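Local atomic coordinates of phosphoribosylaminoimidazole-succinocarboxamide synthase (Pyrococcus horikoshii, PDB entry 4O7Z), a protein that catalyses the ATP-dependent joining of L-aspartate to 5-amino-1-(5-phosphoribosyl)imidazole-4-carboxylate, giving the succinocarboxamide intermediate of de novo purine biosynthesis. Residues K38-K43 and D211-D216; P87-V92 and D173-F178. One frame throughout, in Å; residues are numbered along the deposited sequence.

Contact 1. Residues K38-K43 and D211-D216; sequences KKARFK and DVFRFD. With 5GP (guanosine-5'-monophosphate), chain B; PO4 (phosphate ion), chain C.
Lys38 and Ala40 of strand 38-41 face Phe213 and Arg214 of the short helix 211-214 across a spacing too wide for backbone pairing, the CA atoms of Lys38 and Arg214 lying 8.1 Å apart. Lys38 crosses it fully extended: with CG anti to its backbone N (chi1 -168°), the chain runs alongside the Phe213 ring and carries NZ to the C-terminal end of the helix. There NZ donates to Phe213 O at 3.0 Å and to Arg214 O at 3.2 Å, the latter from above the carbonyl plane, while a salt bridge joins NZ to Asp216 OD1 at 3.0 Å. With an alanine here, the two carbonyls would probably lose this donor and Asp216 its counter-charge, leaving the turn after the helix less tied to the strand. Farther along the strand, Ala40 CB meets Phe213 CE1 at 3.5 Å, and Phe42 presents its edge to the face of Phe213 in an offset edge-to-face pair with planes at 80°. Leu220 and Ala31 also touch Phe213. Arg214 turns from the strand to the ligands: NE and NH1 grip a phosphate ion, probably from the crystallisation medium, NH1 to O3 at 2.6 Å, while NH1 also reaches O2' of the guanosine monophosphate at 3.1 Å and NH2 bonds Asp211 OD1. Packed on the strand through Phe213, the helix thus forms one wall of the pocket that holds the nucleotide.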
# COMPACT_ATOMS: atom_id res chain seq x y z
N LYS A 38 7.40 2.59 -23.55
CA LYS A 38 7.63 1.54 -24.53
C LYS A 38 6.35 1.25 -25.31
O LYS A 38 5.33 0.91 -24.72
CB LYS A 38 8.14 0.26 -23.85
CG LYS A 38 8.67 -0.78 -24.82
CD LYS A 38 9.29 -1.96 -24.11
CE LYS A 38 9.76 -2.99 -25.14
NZ LYS A 38 10.67 -4.00 -24.52
N LYS A 39 6.42 1.41 -26.63
CA LYS A 39 5.29 1.12 -27.51
C LYS A 39 5.69 0.16 -28.63
O LYS A 39 6.84 0.15 -29.07
CB LYS A 39 4.71 2.40 -28.13
CG LYS A 39 3.92 3.26 -27.17
CD LYS A 39 3.79 4.68 -27.68
CE LYS A 39 3.47 5.64 -26.54
NZ LYS A 39 4.00 7.00 -26.83
N ALA A 40 4.72 -0.62 -29.07
CA ALA A 40 4.87 -1.46 -30.26
C ALA A 40 3.49 -1.93 -30.71
O ALA A 40 2.50 -1.84 -29.97
CB ALA A 40 5.78 -2.65 -29.98
N ARG A 41 3.43 -2.45 -31.93
CA ARG A 41 2.18 -2.92 -32.48
C ARG A 41 2.31 -4.38 -32.88
O ARG A 41 3.26 -4.76 -33.56
CB ARG A 41 1.80 -2.06 -33.68
CG ARG A 41 1.52 -0.60 -33.33
CD ARG A 41 0.77 0.12 -34.44
NE ARG A 41 -0.48 -0.57 -34.78
CZ ARG A 41 -0.60 -1.53 -35.70
NH1 ARG A 41 0.46 -1.93 -36.41
NH2 ARG A 41 -1.78 -2.09 -35.92
N PHE A 42 1.35 -5.20 -32.44
CA PHE A 42 1.38 -6.63 -32.73
C PHE A 42 0.12 -7.09 -33.44
O PHE A 42 -0.95 -7.17 -32.82
CB PHE A 42 1.59 -7.44 -31.44
CG PHE A 42 2.92 -7.19 -30.78
CD1 PHE A 42 4.05 -7.92 -31.16
CD2 PHE A 42 3.05 -6.23 -29.78
CE1 PHE A 42 5.28 -7.69 -30.54
CE2 PHE A 42 4.27 -6.00 -29.16
CZ PHE A 42 5.39 -6.73 -29.54
N LYS A 43 0.25 -7.39 -34.73
CA LYS A 43 -0.86 -7.82 -35.58
C LYS A 43 -1.49 -9.09 -35.03
O LYS A 43 -0.81 -10.08 -34.78
CB LYS A 43 -0.38 -8.02 -37.03
CG LYS A 43 -1.42 -8.61 -37.99
CD LYS A 43 -2.58 -7.67 -38.22
CE LYS A 43 -3.70 -8.36 -39.00
NZ LYS A 43 -4.72 -7.38 -39.46
N ASP A 211 4.88 -9.99 -20.47
CA ASP A 211 6.29 -9.93 -20.04
C ASP A 211 7.26 -10.27 -21.20
O ASP A 211 8.42 -9.86 -21.19
CB ASP A 211 6.53 -10.85 -18.85
CG ASP A 211 6.21 -10.18 -17.52
OD1 ASP A 211 6.04 -8.93 -17.48
OD2 ASP A 211 6.16 -10.90 -16.51
N VAL A 212 6.76 -11.00 -22.19
CA VAL A 212 7.47 -11.26 -23.44
C VAL A 212 7.75 -9.95 -24.19
O VAL A 212 8.86 -9.74 -24.69
CB VAL A 212 6.66 -12.23 -24.33
CG1 VAL A 212 7.35 -12.43 -25.69
CG2 VAL A 212 6.49 -13.57 -23.61
N PHE A 213 6.76 -9.06 -24.24
CA PHE A 213 6.96 -7.72 -24.77
C PHE A 213 7.72 -6.84 -23.77
O PHE A 213 8.70 -6.20 -24.14
CB PHE A 213 5.61 -7.10 -25.18
CG PHE A 213 5.63 -5.61 -25.40
CD1 PHE A 213 6.36 -5.04 -26.45
CD2 PHE A 213 4.89 -4.77 -24.58
CE1 PHE A 213 6.35 -3.67 -26.66
CE2 PHE A 213 4.87 -3.39 -24.79
CZ PHE A 213 5.60 -2.84 -25.83
N ARG A 214 7.30 -6.84 -22.51
CA ARG A 214 7.95 -5.96 -21.51
C ARG A 214 9.48 -6.12 -21.48
O ARG A 214 10.21 -5.15 -21.58
CB ARG A 214 7.39 -6.17 -20.10
CG ARG A 214 6.00 -5.61 -19.87
CD ARG A 214 5.61 -5.80 -18.41
NE ARG A 214 4.22 -5.42 -18.16
CZ ARG A 214 3.22 -6.26 -17.91
NH1 ARG A 214 2.00 -5.78 -17.71
NH2 ARG A 214 3.44 -7.58 -17.86
N PHE A 215 9.94 -7.36 -21.34
CA PHE A 215 11.36 -7.59 -21.12
C PHE A 215 12.06 -8.26 -22.30
O PHE A 215 13.11 -8.89 -22.12
CB PHE A 215 11.58 -8.32 -19.79
CG PHE A 215 11.07 -7.55 -18.60
CD1 PHE A 215 11.68 -6.36 -18.21
CD2 PHE A 215 9.96 -7.99 -17.90
CE1 PHE A 215 11.20 -5.64 -17.13
CE2 PHE A 215 9.47 -7.28 -16.82
CZ PHE A 215 10.09 -6.10 -16.43
N ASP A 216 11.49 -8.10 -23.49
CA ASP A 216 12.06 -8.63 -24.74
C ASP A 216 12.51 -10.07 -24.55
O ASP A 216 13.70 -10.36 -24.47
CB ASP A 216 13.23 -7.74 -25.23
CG ASP A 216 12.79 -6.32 -25.54
OD1 ASP A 216 11.80 -6.16 -26.29
OD2 ASP A 216 13.40 -5.37 -25.02
P 5GP B . 2.99 -5.58 -11.39
O1P 5GP B . 2.53 -4.85 -10.15
O2P 5GP B . 3.91 -6.74 -11.12
O3P 5GP B . 3.46 -4.69 -12.50
O5' 5GP B . 1.66 -6.24 -12.02
C5' 5GP B . 0.98 -7.35 -11.42
C4' 5GP B . 0.02 -8.02 -12.41
O4' 5GP B . -1.07 -7.16 -12.77
C3' 5GP B . 0.69 -8.39 -13.73
O3' 5GP B . 0.09 -9.59 -14.21
C2' 5GP B . 0.34 -7.29 -14.69
O2' 5GP B . 0.31 -7.82 -16.02
C1' 5GP B . -1.01 -6.80 -14.15
N9 5GP B . -1.08 -5.32 -14.28
C8 5GP B . -0.92 -4.41 -13.29
N7 5GP B . -1.04 -3.14 -13.77
C5 5GP B . -1.28 -3.25 -15.09
C6 5GP B . -1.51 -2.30 -16.21
O6 5GP B . -1.50 -1.07 -16.00
N1 5GP B . -1.72 -2.80 -17.44
C2 5GP B . -1.74 -4.13 -17.69
N2 5GP B . -1.97 -4.56 -18.97
N3 5GP B . -1.53 -5.07 -16.71
C4 5GP B . -1.31 -4.68 -15.43
P PO4 C . 2.30 -2.06 -18.07
O1 PO4 C . 2.00 -1.49 -16.71
O2 PO4 C . 3.78 -2.39 -18.12
O3 PO4 C . 1.44 -3.28 -18.31
O4 PO4 C . 1.95 -1.07 -19.15

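Contact 2. Residues P87-V92 and D173-F178; sequences PLEVVV and DFKLEF. With 5GP (guanosine-5'-monophosphate), chain B.
Val90 and Val92 pair with Leu176 and Phe174 as hydrogen-bonded positions of an antiparallel beta sheet, with Val91 and Lys175 the non-hydrogen-bonded pair between them. Four backbone bonds hold the strands together, among them the nearly straight Val90 N to Leu176 O at 2.8 Å. The closely packed face carries Val90, Val92, Phe174 and Leu176. Val92 CB sits over a face of the Phe174 ring in a CH-pi contact, 4.0 Å from its centroid; Phe174 CG lies between its backbone N and carbonyl carbon (chi1 61°), which swings the ring back alongside the valine. At the other end of this side, Val90 CG2 touches the edge of Phe178 at CE2, 3.9 Å away. Ile149 and Asn157 of helix 143-165 back this layer. Pairing gives way near Leu88, where a water takes the N-H of Phe178 and lies 2.8 Å from Leu88 O, bridging the strands. The other face, with Val91, Lys175 and Glu89, is turned to the nucleotide, Val91 CG1 touching its C5'. Bent at chi2 and chi3, Lys175 passes its CG against Glu89 CB at 3.8 Å, while its CB borders the ribose at O4'. Glu89 OE1 lies 4.1 Å from Glu177 OE2, a like-charge pair that nearby Lys175 and Lys122 probably ease. Lys175 NZ approaches Glu177 OE2 from the anti side of the carboxylate, 28° out of its plane, in a salt bridge of 2.6 Å.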
# COMPACT_ATOMS: atom_id res chain seq x y z
N PRO A 87 -12.29 3.58 -9.50
CA PRO A 87 -10.97 3.93 -10.03
C PRO A 87 -9.89 3.09 -9.37
O PRO A 87 -9.01 3.62 -8.69
CB PRO A 87 -10.83 5.42 -9.66
CG PRO A 87 -11.67 5.57 -8.43
CD PRO A 87 -12.72 4.48 -8.42
N LEU A 88 -9.99 1.77 -9.54
CA LEU A 88 -9.05 0.82 -8.96
C LEU A 88 -8.53 -0.15 -9.99
O LEU A 88 -9.19 -0.43 -11.00
CB LEU A 88 -9.72 -0.03 -7.87
CG LEU A 88 -10.32 0.68 -6.65
CD1 LEU A 88 -11.23 -0.31 -5.93
CD2 LEU A 88 -9.20 1.19 -5.74
N GLU A 89 -7.33 -0.66 -9.73
CA GLU A 89 -6.86 -1.86 -10.37
C GLU A 89 -6.60 -2.78 -9.21
O GLU A 89 -5.95 -2.39 -8.23
CB GLU A 89 -5.58 -1.60 -11.15
CG GLU A 89 -5.79 -0.64 -12.31
CD GLU A 89 -4.47 -0.20 -12.90
OE1 GLU A 89 -4.46 0.15 -14.09
OE2 GLU A 89 -3.45 -0.20 -12.16
N VAL A 90 -7.15 -3.99 -9.30
CA VAL A 90 -7.10 -4.96 -8.21
C VAL A 90 -6.19 -6.09 -8.64
O VAL A 90 -6.49 -6.80 -9.59
CB VAL A 90 -8.49 -5.49 -7.86
CG1 VAL A 90 -8.42 -6.46 -6.67
CG2 VAL A 90 -9.44 -4.33 -7.53
N VAL A 91 -5.08 -6.26 -7.92
CA VAL A 91 -4.08 -7.22 -8.33
C VAL A 91 -4.08 -8.44 -7.38
O VAL A 91 -3.97 -8.28 -6.17
CB VAL A 91 -2.67 -6.57 -8.47
CG1 VAL A 91 -1.62 -7.62 -8.78
CG2 VAL A 91 -2.68 -5.51 -9.59
N VAL A 92 -4.24 -9.63 -7.94
CA VAL A 92 -4.08 -10.87 -7.18
C VAL A 92 -2.74 -11.54 -7.56
O VAL A 92 -2.41 -11.65 -8.72
CB VAL A 92 -5.28 -11.82 -7.40
CG1 VAL A 92 -5.23 -12.98 -6.41
CG2 VAL A 92 -6.58 -11.05 -7.23
N ASP A 173 0.09 -14.00 -11.40
CA ASP A 173 -0.69 -12.89 -10.86
C ASP A 173 -1.57 -12.33 -11.98
O ASP A 173 -1.47 -12.76 -13.13
CB ASP A 173 0.23 -11.78 -10.29
CG ASP A 173 1.22 -11.23 -11.33
OD1 ASP A 173 0.83 -11.08 -12.50
OD2 ASP A 173 2.40 -10.96 -10.98
N PHE A 174 -2.43 -11.37 -11.65
CA PHE A 174 -3.26 -10.76 -12.68
C PHE A 174 -3.95 -9.50 -12.15
O PHE A 174 -4.05 -9.29 -10.94
CB PHE A 174 -4.30 -11.77 -13.21
CG PHE A 174 -5.26 -12.27 -12.16
CD1 PHE A 174 -6.50 -11.67 -11.99
CD2 PHE A 174 -4.93 -13.35 -11.36
CE1 PHE A 174 -7.40 -12.13 -11.04
CE2 PHE A 174 -5.83 -13.82 -10.39
CZ PHE A 174 -7.07 -13.21 -10.23
N LYS A 175 -4.43 -8.67 -13.07
CA LYS A 175 -5.11 -7.44 -12.71
C LYS A 175 -6.60 -7.50 -13.13
O LYS A 175 -6.94 -7.91 -14.26
CB LYS A 175 -4.39 -6.26 -13.35
CG LYS A 175 -4.90 -4.89 -12.94
CD LYS A 175 -5.95 -4.35 -13.90
CE LYS A 175 -5.30 -3.84 -15.19
NZ LYS A 175 -6.38 -3.47 -16.16
N LEU A 176 -7.46 -7.07 -12.20
CA LEU A 176 -8.88 -6.89 -12.43
C LEU A 176 -9.34 -5.46 -12.23
O LEU A 176 -8.77 -4.69 -11.44
CB LEU A 176 -9.70 -7.76 -11.46
CG LEU A 176 -9.52 -9.28 -11.51
CD1 LEU A 176 -10.34 -9.88 -10.39
CD2 LEU A 176 -9.87 -9.89 -12.87
N GLU A 177 -10.44 -5.11 -12.90
CA GLU A 177 -11.12 -3.85 -12.61
C GLU A 177 -12.60 -4.14 -12.44
O GLU A 177 -13.08 -5.18 -12.87
CB GLU A 177 -10.86 -2.85 -13.74
CG GLU A 177 -9.37 -2.52 -13.88
CD GLU A 177 -9.07 -1.48 -14.95
OE1 GLU A 177 -9.95 -0.67 -15.28
OE2 GLU A 177 -7.93 -1.48 -15.48
N PHE A 178 -13.32 -3.21 -11.81
CA PHE A 178 -14.68 -3.46 -11.37
C PHE A 178 -15.49 -2.20 -11.48
O PHE A 178 -14.94 -1.10 -11.44
CB PHE A 178 -14.72 -3.84 -9.87
CG PHE A 178 -14.15 -5.19 -9.55
CD1 PHE A 178 -14.97 -6.31 -9.51
CD2 PHE A 178 -12.79 -5.34 -9.25
CE1 PHE A 178 -14.46 -7.57 -9.18
CE2 PHE A 178 -12.27 -6.59 -8.93
CZ PHE A 178 -13.10 -7.70 -8.90
P 5GP B . 2.99 -5.58 -11.39
O1P 5GP B . 2.53 -4.85 -10.15
O2P 5GP B . 3.91 -6.74 -11.12
O3P 5GP B . 3.46 -4.69 -12.50
O5' 5GP B . 1.66 -6.24 -12.02
C5' 5GP B . 0.98 -7.35 -11.42
C4' 5GP B . 0.02 -8.02 -12.41
O4' 5GP B . -1.07 -7.16 -12.77
C3' 5GP B . 0.69 -8.39 -13.73
O3' 5GP B . 0.09 -9.59 -14.21
C2' 5GP B . 0.34 -7.29 -14.69
O2' 5GP B . 0.31 -7.82 -16.02
C1' 5GP B . -1.01 -6.80 -14.15
N9 5GP B . -1.08 -5.32 -14.28
C8 5GP B . -0.92 -4.41 -13.29
N7 5GP B . -1.04 -3.14 -13.77
C5 5GP B . -1.28 -3.25 -15.09
C6 5GP B . -1.51 -2.30 -16.21
O6 5GP B . -1.50 -1.07 -16.00
N1 5GP B . -1.72 -2.80 -17.44
C2 5GP B . -1.74 -4.13 -17.69
N2 5GP B . -1.97 -4.56 -18.97
N3 5GP B . -1.53 -5.07 -16.71
C4 5GP B . -1.31 -4.68 -15.43
O HOH W 1 -11.98 -0.88 -10.83

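The two contacts reach the bound guanosine monophosphate from separate parts of the fold, their centres about 21 Å apart and their nearest atoms about 7 Å, without touching. They converge on the ribose: Arg214 of contact 1 donates to O2', whereas Asp173 of contact 2 takes the proton of O3', its OD1 modelled only 2.4 Å from that oxygen, a doubtfully short distance. Arg198 links the two sides, with salt bridges to Asp211 of contact 1 and Asp173 of contact 2, and itself bonds the nucleotide. The surface helix end and the buried sheet jointly shape the pocket that holds guanosine monophosphate, which may stand in for one of the enzyme's own ribose-phosphate ligands.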